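Local coordinates for protein CT263 (Chlamydia trachomatis, PDB 4QAS) that probably hydrolyses the N-glycosidic bond of a futalosine-type nucleoside during menaquinone synthesis, as a nucleosidase of the MTAN family, at residues A[8-13]-A[46-51]; A[60-65]-A[145-150]; A[70-75]-A[152-157]; A[159-164]-A[185-190]. The protein carries 1 engineered substitution. All coordinates share one frame; numbering follows the deposited sequence. Where two conformers were deposited one is given.

Interaction 1 of 4, residues A[8-13]-A[46-51]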
loop_
_atom_site.group_PDB
_atom_site.type_symbol
_atom_site.label_atom_id
_atom_site.label_comp_id
_atom_site.label_asym_id
_atom_site.label_seq_id
_atom_site.Cartn_x
_atom_site.Cartn_y
_atom_site.Cartn_z
ATOM N N LYS A 8 9.154 16.094 -2.261
ATOM C CA LYS A 8 10.153 15.239 -1.628
ATOM C C LYS A 8 9.678 14.891 -0.227
ATOM O O LYS A 8 9.582 15.771 0.638
ATOM C CB LYS A 8 11.509 15.954 -1.594
ATOM C CG LYS A 8 12.051 16.346 -2.972
ATOM C CD LYS A 8 13.411 17.019 -2.825
ATOM C CE LYS A 8 13.921 17.618 -4.121
ATOM N NZ LYS A 8 15.308 18.143 -3.939
ATOM N N LEU A 9 9.429 13.610 0.000
ATOM C CA LEU A 9 8.822 13.117 1.221
ATOM C C LEU A 9 9.807 12.177 1.889
ATOM O O LEU A 9 10.264 11.214 1.259
ATOM C CB LEU A 9 7.529 12.392 0.867
ATOM C CG LEU A 9 6.758 11.762 2.018
ATOM C CD1 LEU A 9 6.544 12.693 3.200
ATOM C CD2 LEU A 9 5.408 11.255 1.501
ATOM N N LEU A 10 10.148 12.471 3.144
ATOM C CA LEU A 10 11.028 11.629 3.949
ATOM C C LEU A 10 10.165 10.875 4.952
ATOM O O LEU A 10 9.449 11.499 5.752
ATOM C CB LEU A 10 12.053 12.476 4.692
ATOM C CG LEU A 10 12.999 11.707 5.623
ATOM C CD1 LEU A 10 13.834 10.685 4.839
ATOM C CD2 LEU A 10 13.885 12.660 6.371
ATOM N N LEU A 11 10.251 9.555 4.935
ATOM C CA LEU A 11 9.649 8.712 5.957
ATOM C C LEU A 11 10.722 8.260 6.927
ATOM O O LEU A 11 11.792 7.789 6.509
ATOM C CB LEU A 11 9.044 7.466 5.327
ATOM C CG LEU A 11 8.053 7.717 4.201
ATOM C CD1 LEU A 11 7.476 6.386 3.686
ATOM C CD2 LEU A 11 6.912 8.638 4.553
ATOM N N ILE A 12 10.447 8.414 8.221
ATOM C CA ILE A 12 11.389 8.084 9.280
ATOM C C ILE A 12 10.735 7.045 10.165
ATOM O O ILE A 12 9.659 7.282 10.738
ATOM C CB ILE A 12 11.803 9.310 10.100
ATOM C CG1 ILE A 12 12.395 10.383 9.192
ATOM C CG2 ILE A 12 12.814 8.908 11.142
ATOM C CD1 ILE A 12 12.535 11.712 9.848
ATOM N N PHE A 13 11.392 5.905 10.293
ATOM C CA PHE A 13 10.991 4.835 11.193
ATOM C C PHE A 13 12.073 4.647 12.242
ATOM O O PHE A 13 13.248 4.877 11.996
ATOM C CB PHE A 13 10.842 3.526 10.424
ATOM C CG PHE A 13 9.750 3.544 9.399
ATOM C CD1 PHE A 13 8.449 3.214 9.749
ATOM C CD2 PHE A 13 10.018 3.880 8.072
ATOM C CE1 PHE A 13 7.445 3.216 8.808
ATOM C CE2 PHE A 13 9.007 3.894 7.140
ATOM C CZ PHE A 13 7.741 3.565 7.507
ATOM N N ASP A 46 11.811 8.898 0.223
ATOM C CA ASP A 46 13.002 8.349 0.849
ATOM C C ASP A 46 12.604 7.790 2.203
ATOM O O ASP A 46 11.654 8.266 2.833
ATOM C CB ASP A 46 14.084 9.419 1.016
ATOM C CG ASP A 46 14.725 9.842 -0.305
ATOM O OD1 ASP A 46 14.510 9.147 -1.327
ATOM O OD2 ASP A 46 15.428 10.866 -0.279
ATOM N N VAL A 47 13.352 6.786 2.662
ATOM C CA VAL A 47 13.084 6.163 3.954
ATOM C C VAL A 47 14.373 6.076 4.736
ATOM O O VAL A 47 15.371 5.552 4.234
ATOM C CB VAL A 47 12.483 4.756 3.787
ATOM C CG1 VAL A 47 12.243 4.128 5.151
ATOM C CG2 VAL A 47 11.194 4.839 3.044
ATOM N N MET A 48 14.339 6.548 5.980
ATOM C CA MET A 48 15.421 6.357 6.936
ATOM C C MET A 48 14.931 5.571 8.137
ATOM O O MET A 48 13.823 5.779 8.620
ATOM C CB MET A 48 15.942 7.694 7.377
ATOM C CG MET A 48 16.662 8.351 6.239
ATOM S SD MET A 48 17.305 9.975 6.613
ATOM C CE MET A 48 17.961 10.455 5.015
ATOM N N VAL A 49 15.776 4.673 8.609
ATOM C CA VAL A 49 15.506 3.842 9.778
ATOM C C VAL A 49 16.557 4.209 10.825
ATOM O O VAL A 49 17.762 4.068 10.579
ATOM C CB VAL A 49 15.582 2.354 9.415
ATOM C CG1 VAL A 49 15.280 1.499 10.649
ATOM C CG2 VAL A 49 14.609 2.027 8.301
ATOM N N LEU A 50 16.113 4.692 11.991
ATOM C CA LEU A 50 17.048 5.306 12.936
ATOM C C LEU A 50 17.968 4.287 13.589
ATOM O O LEU A 50 19.162 4.530 13.732
ATOM C CB LEU A 50 16.302 6.096 14.016
ATOM C CG LEU A 50 15.480 7.267 13.487
ATOM C CD1 LEU A 50 14.792 7.972 14.632
ATOM C CD2 LEU A 50 16.357 8.258 12.718
ATOM N N LYS A 51 17.430 3.168 14.030
ATOM C CA LYS A 51 18.189 2.188 14.802
ATOM C C LYS A 51 18.180 0.880 14.028
ATOM O O LYS A 51 17.206 0.128 14.100
ATOM C CB LYS A 51 17.561 2.016 16.175
ATOM C CG LYS A 51 18.329 1.081 17.079
ATOM C CD LYS A 51 17.610 0.872 18.393
ATOM C CE LYS A 51 18.204 -0.296 19.151
ATOM N NZ LYS A 51 17.478 -0.554 20.419
#
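Leu11 and Phe13 on one strand, Asp46 and Met48 on the other, share most of the main-chain bonds that zip residues 8-13 to 46-51. Five backbone bonds run in sequence: Asp46 N to Leu9 O, Leu11 N to Asp46 O, Met48 N to Leu11 O, Phe13 N to Met48 O and Leu50 N to Phe13 O. Leu11 N to Asp46 O is the shortest at 2.8 Å and nearly straight (178°). Weaker CA-H...O contacts reinforce the ladder, such as Val47 CA to Leu11 O at 3.3 Å. This is a parallel pairing within the central sheet of the nucleosidase fold; between its strands the chain passes through helix 16-25 and two short strands. Side-chain contacts differ on the two faces. On one, Leu10 CD1 meets Met48 CG at 3.9 Å, the two side chains at about a right angle, and Ile12 CG2 lies 3.9 Å from Leu50 CG. The buried Asp46 carboxylate on this face is held by the hydroxyls of Tyr69 and Thr37. On the other, the Phe13 ring offers its edge to Val47 CG1, 3.7 Å from Phe13 CD2; CG1 reaches there by standing anti to the Val47 N (chi1 179°). Val47 CG2, the other methyl, lies 4.1 Å from Leu11 CD1. Helix 16-25 packs over Leu11 and Phe13.

Interaction 2 of 4, residues A[60-65]-A[145-150]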
loop_
_atom_site.group_PDB
_atom_site.type_symbol
_atom_site.label_atom_id
_atom_site.label_comp_id
_atom_site.label_asym_id
_atom_site.label_seq_id
_atom_site.Cartn_x
_atom_site.Cartn_y
_atom_site.Cartn_z
ATOM N N GLN A 60 23.257 11.144 16.172
ATOM C CA GLN A 60 23.725 11.306 14.800
ATOM C C GLN A 60 22.893 10.531 13.779
ATOM O O GLN A 60 23.202 10.601 12.584
ATOM C CB GLN A 60 25.203 10.935 14.721
ATOM C CG GLN A 60 26.077 11.919 15.503
ATOM C CD GLN A 60 27.557 11.647 15.365
ATOM O OE1 GLN A 60 28.222 11.287 16.335
ATOM N NE2 GLN A 60 28.086 11.831 14.155
ATOM N N ALA A 61 21.850 9.816 14.195
ATOM C CA ALA A 61 20.939 9.226 13.226
ATOM C C ALA A 61 20.196 10.293 12.432
ATOM O O ALA A 61 19.757 10.030 11.306
ATOM C CB ALA A 61 19.929 8.341 13.947
ATOM N N LEU A 62 20.007 11.483 13.017
ATOM C CA LEU A 62 19.293 12.591 12.381
ATOM C C LEU A 62 19.971 13.913 12.692
ATOM O O LEU A 62 19.315 14.956 12.792
ATOM C CB LEU A 62 17.833 12.666 12.866
ATOM C CG LEU A 62 16.728 11.976 12.090
ATOM C CD1 LEU A 62 15.400 12.394 12.720
ATOM C CD2 LEU A 62 16.724 12.289 10.612
ATOM N N SER A 63 21.284 13.887 12.856
ATOM C CA SER A 63 22.036 15.082 13.159
ATOM C C SER A 63 23.337 15.013 12.364
ATOM O O SER A 63 24.122 14.081 12.565
ATOM C CB SER A 63 22.333 15.143 14.648
ATOM O OG SER A 63 23.068 16.312 14.954
ATOM N N PRO A 64 23.565 15.969 11.434
ATOM C CA PRO A 64 22.653 17.062 11.072
ATOM C C PRO A 64 21.397 16.525 10.408
ATOM O O PRO A 64 21.428 15.446 9.806
ATOM C CB PRO A 64 23.458 17.886 10.063
ATOM C CG PRO A 64 24.430 16.944 9.489
ATOM C CD PRO A 64 24.762 15.953 10.573
ATOM N N PRO A 65 20.283 17.244 10.551
ATOM C CA PRO A 65 19.037 16.757 9.983
ATOM C C PRO A 65 19.087 16.796 8.469
ATOM O O PRO A 65 19.715 17.687 7.869
ATOM C CB PRO A 65 17.989 17.738 10.537
ATOM C CG PRO A 65 18.718 18.946 10.823
ATOM C CD PRO A 65 20.105 18.540 11.222
ATOM N N PHE A 145 9.562 12.826 19.746
ATOM C CA PHE A 145 9.943 14.200 20.035
ATOM C C PHE A 145 11.274 14.546 19.371
ATOM O O PHE A 145 11.424 15.607 18.769
ATOM C CB PHE A 145 10.031 14.503 21.525
ATOM C CG PHE A 145 10.330 15.947 21.769
ATOM C CD1 PHE A 145 11.632 16.396 21.787
ATOM C CD2 PHE A 145 9.312 16.880 21.901
ATOM C CE1 PHE A 145 11.912 17.710 21.942
ATOM C CE2 PHE A 145 9.577 18.199 22.086
ATOM C CZ PHE A 145 10.893 18.634 22.112
ATOM N N PHE A 146 12.264 13.646 19.492
ATOM C CA PHE A 146 13.551 13.850 18.848
ATOM C C PHE A 146 13.384 14.190 17.375
ATOM O O PHE A 146 14.001 15.133 16.877
ATOM C CB PHE A 146 14.396 12.585 19.026
ATOM C CG PHE A 146 15.654 12.574 18.207
ATOM C CD1 PHE A 146 16.640 13.496 18.465
ATOM C CD2 PHE A 146 15.845 11.656 17.178
ATOM C CE1 PHE A 146 17.814 13.528 17.738
ATOM C CE2 PHE A 146 17.028 11.680 16.435
ATOM C CZ PHE A 146 18.009 12.624 16.721
ATOM N N ILE A 147 12.518 13.453 16.676
ATOM C CA ILE A 147 12.359 13.669 15.244
ATOM C C ILE A 147 11.701 15.017 14.980
ATOM O O ILE A 147 12.123 15.758 14.096
ATOM C CB ILE A 147 11.557 12.511 14.625
ATOM C CG1 ILE A 147 12.349 11.205 14.755
ATOM C CG2 ILE A 147 11.243 12.811 13.158
ATOM C CD1 ILE A 147 11.532 9.950 14.506
ATOM N N ALA A 148 10.621 15.326 15.715
ATOM C CA ALA A 148 9.940 16.606 15.507
ATOM C C ALA A 148 10.878 17.772 15.769
ATOM O O ALA A 148 10.833 18.796 15.071
ATOM C CB ALA A 148 8.727 16.725 16.419
ATOM N N LYS A 149 11.711 17.669 16.808
ATOM C CA LYS A 149 12.636 18.755 17.106
ATOM C C LYS A 149 13.688 18.897 16.014
ATOM O O LYS A 149 14.021 20.016 15.609
ATOM C CB LYS A 149 13.282 18.529 18.469
ATOM C CG LYS A 149 14.273 19.605 18.876
ATOM C CD LYS A 149 13.584 20.960 19.036
ATOM C CE LYS A 149 14.524 22.020 19.600
ATOM N NZ LYS A 149 15.712 22.235 18.731
ATOM N N GLN A 150 14.199 17.775 15.497
ATOM C CA GLN A 150 15.146 17.858 14.386
ATOM C C GLN A 150 14.493 18.458 13.147
ATOM O O GLN A 150 15.125 19.235 12.428
ATOM C CB GLN A 150 15.768 16.491 14.086
ATOM C CG GLN A 150 16.638 15.928 15.212
ATOM C CD GLN A 150 17.699 16.904 15.649
ATOM O OE1 GLN A 150 17.528 17.622 16.632
ATOM N NE2 GLN A 150 18.800 16.950 14.913
HETATM O O HOH W 1 21.301 18.472 15.006
#
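A loop-on-helix contact joins Leu62, Ser63 and Pro65 to Phe146, Ile147 and Gln150, at the partly buried flank of helix 144-153. Its polar centre is the Gln150 amide, whose nitrogen spends both hydrogens. One goes to Leu62 O, with Gln150 NE2 at 3.0 Å and an N-H...O angle of 169°. The oxygen lies close to the plane of the amide, whereas NE2 stands above the Leu62 carbonyl plane rather than on a lone pair. The other hydrogen goes to a water 2.9 Å from Gln150 NE2, which also bonds Ser63 OG, so two bonds at NE2 fix the rotation of the amide. Chi1 (-65°) sets Gln150 CG over one face of the Phe146 ring, toward its rim, and a bend at chi2 (-53°) turns the amide to the loop. Helix 144-153 rests on the central sheet through Ile147, which packs on Trp72 and Asn74, and the loop belongs to the link between strands 43-49 and 71-80. Apolar contacts flank the amide: Leu62 CB comes obliquely to Phe146 CE2 at 3.8 Å, and Leu62 CD1 reaches Ile147 CG1 at 3.9 Å. Beyond a cis peptide before Pro64, Pro65 brings CB to 3.7 Å from Gln150 O.

Interaction 3 of 4, residues A[70-75]-A[152-157]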
loop_
_atom_site.group_PDB
_atom_site.type_symbol
_atom_site.label_atom_id
_atom_site.label_comp_id
_atom_site.label_asym_id
_atom_site.label_seq_id
_atom_site.Cartn_x
_atom_site.Cartn_y
_atom_site.Cartn_z
ATOM N N ASP A 70 10.191 18.324 1.590
ATOM C CA ASP A 70 8.988 19.140 1.754
ATOM C C ASP A 70 8.123 18.711 2.922
ATOM O O ASP A 70 7.311 19.505 3.397
ATOM C CB ASP A 70 8.165 19.056 0.479
ATOM C CG ASP A 70 8.916 19.633 -0.700
ATOM O OD1 ASP A 70 9.184 20.843 -0.680
ATOM O OD2 ASP A 70 9.284 18.894 -1.632
ATOM N N LEU A 71 8.293 17.493 3.398
ATOM C CA LEU A 71 7.534 16.960 4.515
ATOM C C LEU A 71 8.315 15.786 5.057
ATOM O O LEU A 71 8.886 15.009 4.278
ATOM C CB LEU A 71 6.152 16.474 4.054
ATOM C CG LEU A 71 5.245 15.844 5.117
ATOM C CD1 LEU A 71 4.894 16.804 6.253
ATOM C CD2 LEU A 71 3.968 15.348 4.461
ATOM N N TRP A 72 8.344 15.666 6.378
ATOM C CA TRP A 72 8.757 14.442 7.048
ATOM C C TRP A 72 7.530 13.772 7.663
ATOM O O TRP A 72 6.682 14.450 8.253
ATOM C CB TRP A 72 9.721 14.733 8.198
ATOM C CG TRP A 72 11.062 15.315 7.892
ATOM C CD1 TRP A 72 11.513 15.809 6.704
ATOM C CD2 TRP A 72 12.125 15.482 8.825
ATOM N NE1 TRP A 72 12.805 16.256 6.846
ATOM C CE2 TRP A 72 13.201 16.070 8.145
ATOM C CE3 TRP A 72 12.267 15.158 10.181
ATOM C CZ2 TRP A 72 14.408 16.367 8.772
ATOM C CZ3 TRP A 72 13.462 15.454 10.809
ATOM C CH2 TRP A 72 14.521 16.050 10.106
ATOM N N ILE A 73 7.451 12.448 7.581
ATOM C CA ILE A 73 6.478 11.656 8.321
ATOM C C ILE A 73 7.240 10.660 9.167
ATOM O O ILE A 73 7.975 9.812 8.628
ATOM C CB ILE A 73 5.496 10.937 7.389
ATOM C CG1 ILE A 73 4.721 11.951 6.545
ATOM C CG2 ILE A 73 4.542 10.083 8.220
ATOM C CD1 ILE A 73 3.767 11.324 5.556
ATOM N N ASN A 74 7.066 10.751 10.485
ATOM C CA ASN A 74 7.546 9.713 11.384
ATOM C C ASN A 74 6.406 8.747 11.600
ATOM O O ASN A 74 5.368 9.127 12.146
ATOM C CB ASN A 74 7.968 10.347 12.703
ATOM C CG ASN A 74 8.261 9.341 13.777
ATOM O OD1 ASN A 74 7.936 9.587 14.957
ATOM N ND2 ASN A 74 8.890 8.224 13.425
ATOM N N ALA A 75 6.575 7.521 11.167
ATOM C CA ALA A 75 5.586 6.487 11.389
ATOM C C ALA A 75 6.182 5.463 12.333
ATOM O O ALA A 75 7.341 5.079 12.191
ATOM C CB ALA A 75 5.215 5.824 10.076
ATOM N N SER A 152 12.279 20.747 13.111
ATOM C CA SER A 152 12.227 22.196 13.314
ATOM C C SER A 152 13.521 22.882 12.878
ATOM O O SER A 152 13.509 24.069 12.525
ATOM C CB SER A 152 11.926 22.501 14.781
ATOM O OG SER A 152 13.095 22.383 15.568
ATOM N N LEU A 153 14.641 22.160 12.867
ATOM C CA LEU A 153 15.923 22.765 12.529
ATOM C C LEU A 153 16.043 23.078 11.042
ATOM O O LEU A 153 16.795 23.983 10.666
ATOM C CB LEU A 153 17.078 21.851 12.943
ATOM C CG LEU A 153 17.331 21.611 14.436
ATOM C CD1 LEU A 153 18.512 20.659 14.616
ATOM C CD2 LEU A 153 17.602 22.905 15.171
ATOM N N VAL A 154 15.344 22.337 10.184
ATOM C CA VAL A 154 15.364 22.570 8.743
ATOM C C VAL A 154 14.050 23.166 8.253
ATOM O O VAL A 154 13.806 23.215 7.041
ATOM C CB VAL A 154 15.749 21.304 7.955
ATOM C CG1 VAL A 154 17.226 21.003 8.118
ATOM C CG2 VAL A 154 14.918 20.128 8.401
ATOM N N ALA A 155 13.202 23.635 9.168
ATOM C CA ALA A 155 11.981 24.347 8.804
ATOM C C ALA A 155 11.085 23.473 7.946
ATOM O O ALA A 155 10.349 23.956 7.075
ATOM C CB ALA A 155 12.290 25.678 8.113
ATOM N N CYS A 156 11.159 22.189 8.178
ATOM C CA CYS A 156 10.380 21.269 7.387
ATOM C C CYS A 156 9.184 20.826 8.201
ATOM O O CYS A 156 9.365 20.335 9.335
ATOM C CB CYS A 156 11.244 20.072 7.044
ATOM S SG CYS A 156 10.477 18.966 5.899
ATOM N N PRO A 157 7.960 20.856 7.663
ATOM C CA PRO A 157 6.830 20.331 8.434
ATOM C C PRO A 157 7.022 18.847 8.740
ATOM O O PRO A 157 7.625 18.095 7.971
ATOM C CB PRO A 157 5.624 20.546 7.508
ATOM C CG PRO A 157 6.085 21.417 6.406
ATOM C CD PRO A 157 7.565 21.295 6.315
#
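The Trp72 indole has Cys156 CB over one face, while Val154 CG2 and Pro157 O approach it obliquely. The Cys156 sulfur makes a sulfur-aromatic contact with the five-membered ring: SG lies 4.0 Å from its centroid, 41° off the ring normal, and 3.4 Å from Trp72 CD1. A chi1 of -172° puts SG opposite the Cys156 N, 3.6 Å from Leu71 N. At the six-membered ring, Val154 CG2 meets Trp72 CZ2 at 3.8 Å, the two side chains crossing at about a right angle. One main-chain bond joins the segments, Trp72 N to Pro157 O, 3.0 Å and almost straight (176°). Leu71 CD1 rests 3.5 Å from Pro157 O and also against Pro157 CB. The turn that brings Cys156 and Pro157 here is a Schellman motif at the end of helix 144-153, with Ala155 at positive phi as its C-prime residue. Pro157 then leads into strand 158-167, whose Ser159 bonds the backbone of Trp72. Strand 71-80 is flanked by strands 7-13 and 158-167, with the indole packed among Leu10 and Ile12 of the first and Ile147, Gln150 and Ala151 of the helix.

Interaction 4 of 4, residues A[159-164]-A[185-190]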
loop_
_atom_site.group_PDB
_atom_site.type_symbol
_atom_site.label_atom_id
_atom_site.label_comp_id
_atom_site.label_asym_id
_atom_site.label_seq_id
_atom_site.Cartn_x
_atom_site.Cartn_y
_atom_site.Cartn_z
ATOM N N SER A 159 4.900 15.366 10.342
ATOM C CA SER A 159 3.681 14.688 10.743
ATOM C C SER A 159 4.049 13.337 11.309
ATOM O O SER A 159 5.129 12.817 11.054
ATOM C CB SER A 159 2.733 14.497 9.558
ATOM O OG SER A 159 2.314 15.705 9.013
ATOM N N MET A 160 3.156 12.785 12.116
ATOM C CA MET A 160 3.384 11.519 12.784
ATOM C C MET A 160 2.180 10.623 12.658
ATOM O O MET A 160 1.053 11.067 12.814
ATOM C CB MET A 160 3.591 11.732 14.262
ATOM C CG MET A 160 4.969 12.063 14.616
ATOM S SD MET A 160 5.139 12.297 16.349
ATOM C CE MET A 160 6.654 13.243 16.392
ATOM N N ILE A 161 2.455 9.372 12.369
ATOM C CA ILE A 161 1.487 8.280 12.381
ATOM C C ILE A 161 1.978 7.313 13.446
ATOM O O ILE A 161 3.118 6.848 13.384
ATOM C CB ILE A 161 1.448 7.544 11.037
ATOM C CG1 ILE A 161 1.051 8.493 9.912
ATOM C CG2 ILE A 161 0.474 6.384 11.104
ATOM C CD1 ILE A 161 1.291 7.940 8.504
ATOM N N LYS A 162 1.129 7.014 14.421
ATOM C CA LYS A 162 1.482 6.069 15.466
ATOM C C LYS A 162 0.372 5.040 15.582
ATOM O O LYS A 162 -0.792 5.397 15.712
ATOM C CB LYS A 162 1.718 6.766 16.804
ATOM C CG LYS A 162 2.884 7.757 16.754
ATOM C CD LYS A 162 4.259 7.097 16.801
ATOM C CE LYS A 162 5.359 8.027 16.253
ATOM N NZ LYS A 162 6.720 7.564 16.567
ATOM N N VAL A 163 0.763 3.767 15.557
ATOM C CA VAL A 163 -0.180 2.663 15.734
ATOM C C VAL A 163 -0.001 2.105 17.137
ATOM O O VAL A 163 1.119 1.870 17.575
ATOM C CB VAL A 163 -0.017 1.580 14.654
ATOM C CG1 VAL A 163 1.325 0.941 14.683
ATOM C CG2 VAL A 163 -1.114 0.528 14.790
ATOM N N SER A 164 -1.112 1.949 17.852
ATOM C CA SER A 164 -1.066 1.420 19.218
ATOM C C SER A 164 -0.631 -0.041 19.205
ATOM O O SER A 164 -1.287 -0.905 18.600
ATOM C CB SER A 164 -2.420 1.599 19.873
ATOM O OG SER A 164 -3.429 1.134 19.025
ATOM N N GLN A 185 2.145 -3.267 9.020
ATOM C CA GLN A 185 1.187 -3.193 7.929
ATOM C C GLN A 185 0.220 -2.034 8.124
ATOM O O GLN A 185 -0.136 -1.355 7.150
ATOM C CB GLN A 185 0.464 -4.537 7.778
ATOM C CG GLN A 185 -0.504 -4.569 6.646
ATOM C CD GLN A 185 0.170 -4.520 5.302
ATOM O OE1 GLN A 185 1.347 -4.893 5.154
ATOM N NE2 GLN A 185 -0.565 -4.086 4.275
ATOM N N LYS A 186 -0.229 -1.791 9.362
ATOM C CA LYS A 186 -1.092 -0.635 9.615
ATOM C C LYS A 186 -0.406 0.657 9.222
ATOM O O LYS A 186 -1.036 1.561 8.669
ATOM C CB LYS A 186 -1.502 -0.562 11.084
ATOM C CG LYS A 186 -2.433 -1.648 11.556
ATOM C CD LYS A 186 -3.796 -1.613 10.876
ATOM C CE LYS A 186 -4.627 -0.409 11.283
ATOM N NZ LYS A 186 -5.982 -0.440 10.653
ATOM N N LEU A 187 0.871 0.790 9.545
ATOM C CA LEU A 187 1.592 1.997 9.147
ATOM C C LEU A 187 1.618 2.159 7.631
ATOM O O LEU A 187 1.406 3.253 7.114
ATOM C CB LEU A 187 3.001 1.978 9.719
ATOM C CG LEU A 187 3.066 1.974 11.248
ATOM C CD1 LEU A 187 4.483 1.872 11.662
ATOM C CD2 LEU A 187 2.397 3.189 11.858
ATOM N N ALA A 188 1.877 1.074 6.895
ATOM C CA ALA A 188 1.933 1.133 5.442
ATOM C C ALA A 188 0.600 1.560 4.876
ATOM O O ALA A 188 0.536 2.369 3.941
ATOM C CB ALA A 188 2.363 -0.224 4.881
ATOM N N GLU A 189 -0.485 1.023 5.447
ATOM C CA GLU A 189 -1.813 1.358 4.973
ATOM C C GLU A 189 -2.141 2.824 5.204
ATOM O O GLU A 189 -2.881 3.431 4.421
ATOM C CB GLU A 189 -2.822 0.412 5.620
ATOM C CG GLU A 189 -2.629 -1.003 5.094
ATOM C CD GLU A 189 -3.420 -2.054 5.826
ATOM O OE1 GLU A 189 -4.118 -1.716 6.812
ATOM O OE2 GLU A 189 -3.326 -3.231 5.419
ATOM N N ALA A 190 -1.609 3.415 6.269
ATOM C CA ALA A 190 -1.844 4.831 6.514
ATOM C C ALA A 190 -0.953 5.724 5.662
ATOM O O ALA A 190 -1.367 6.837 5.294
ATOM C CB ALA A 190 -1.613 5.136 7.985
#
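Leu187 reaches Ile161 and Val163 chiefly with one methyl, CD2, which lies 3.8 Å both from Ile161 CG2 and from Val163 CG1. The contact is a helix laid on a sheet, part of the layered alpha/beta fold of the nucleosidase family: helix 180-197 crosses strand 158-167 with the local axes 8.6 Å apart and 146° between their directions. Ile161 and Val163, two positions apart on the strand, point to the helix. Ile161 and Leu187 run past each other in opposite senses, and Ile161 CG2 also touches Ala190 CB at 4.0 Å, one helical turn from Lys186. Val163 divides its methyls between two helix residues: with chi1 at 62°, CG1 sits between the backbone N and the carbonyl carbon and faces Leu187, leaving CG2 to meet Lys186 CB at 3.9 Å. Lys186 lies across Val163 at about a right angle and, bent at chi2 and chi3, carries its ammonium away from the strand. The intervening Lys162 starts away from the helix, and its NZ has a salt bridge to Asp141 and a hydrogen bond to Asn74 OD1. At the far side of the helix Gln185 NE2 bonds Leu25 O of the second subunit and also, 3.1 Å away, Glu189 OE2, which it meets on the anti side and tilted 31° out of the carboxylate plane.

In the fold
Interactions 1 and 4 are the buried pair; 2 and 3 lie nearer the surface. Strand 71-80, used by interaction 3, runs between the strands of 8-13 and 159-164 in one sheet, so the backbone ladder of interaction 1 continues through it to interaction 4. Helices take opposite faces: helix 144-153 serves interactions 2 and 3, helix 180-197 serves interaction 4. Chemistry follows place. Interaction 1 is mainly main-chain bonding, interaction 4 is apolar across its segments, and interactions 2 and 3 each combine one direct hydrogen bond with apolar contacts, adding a water in the former and a sulfur in the latter. Ile147 of interaction 2 touches Ile12 of interaction 1, and Pro65 touches Val154 of interaction 3.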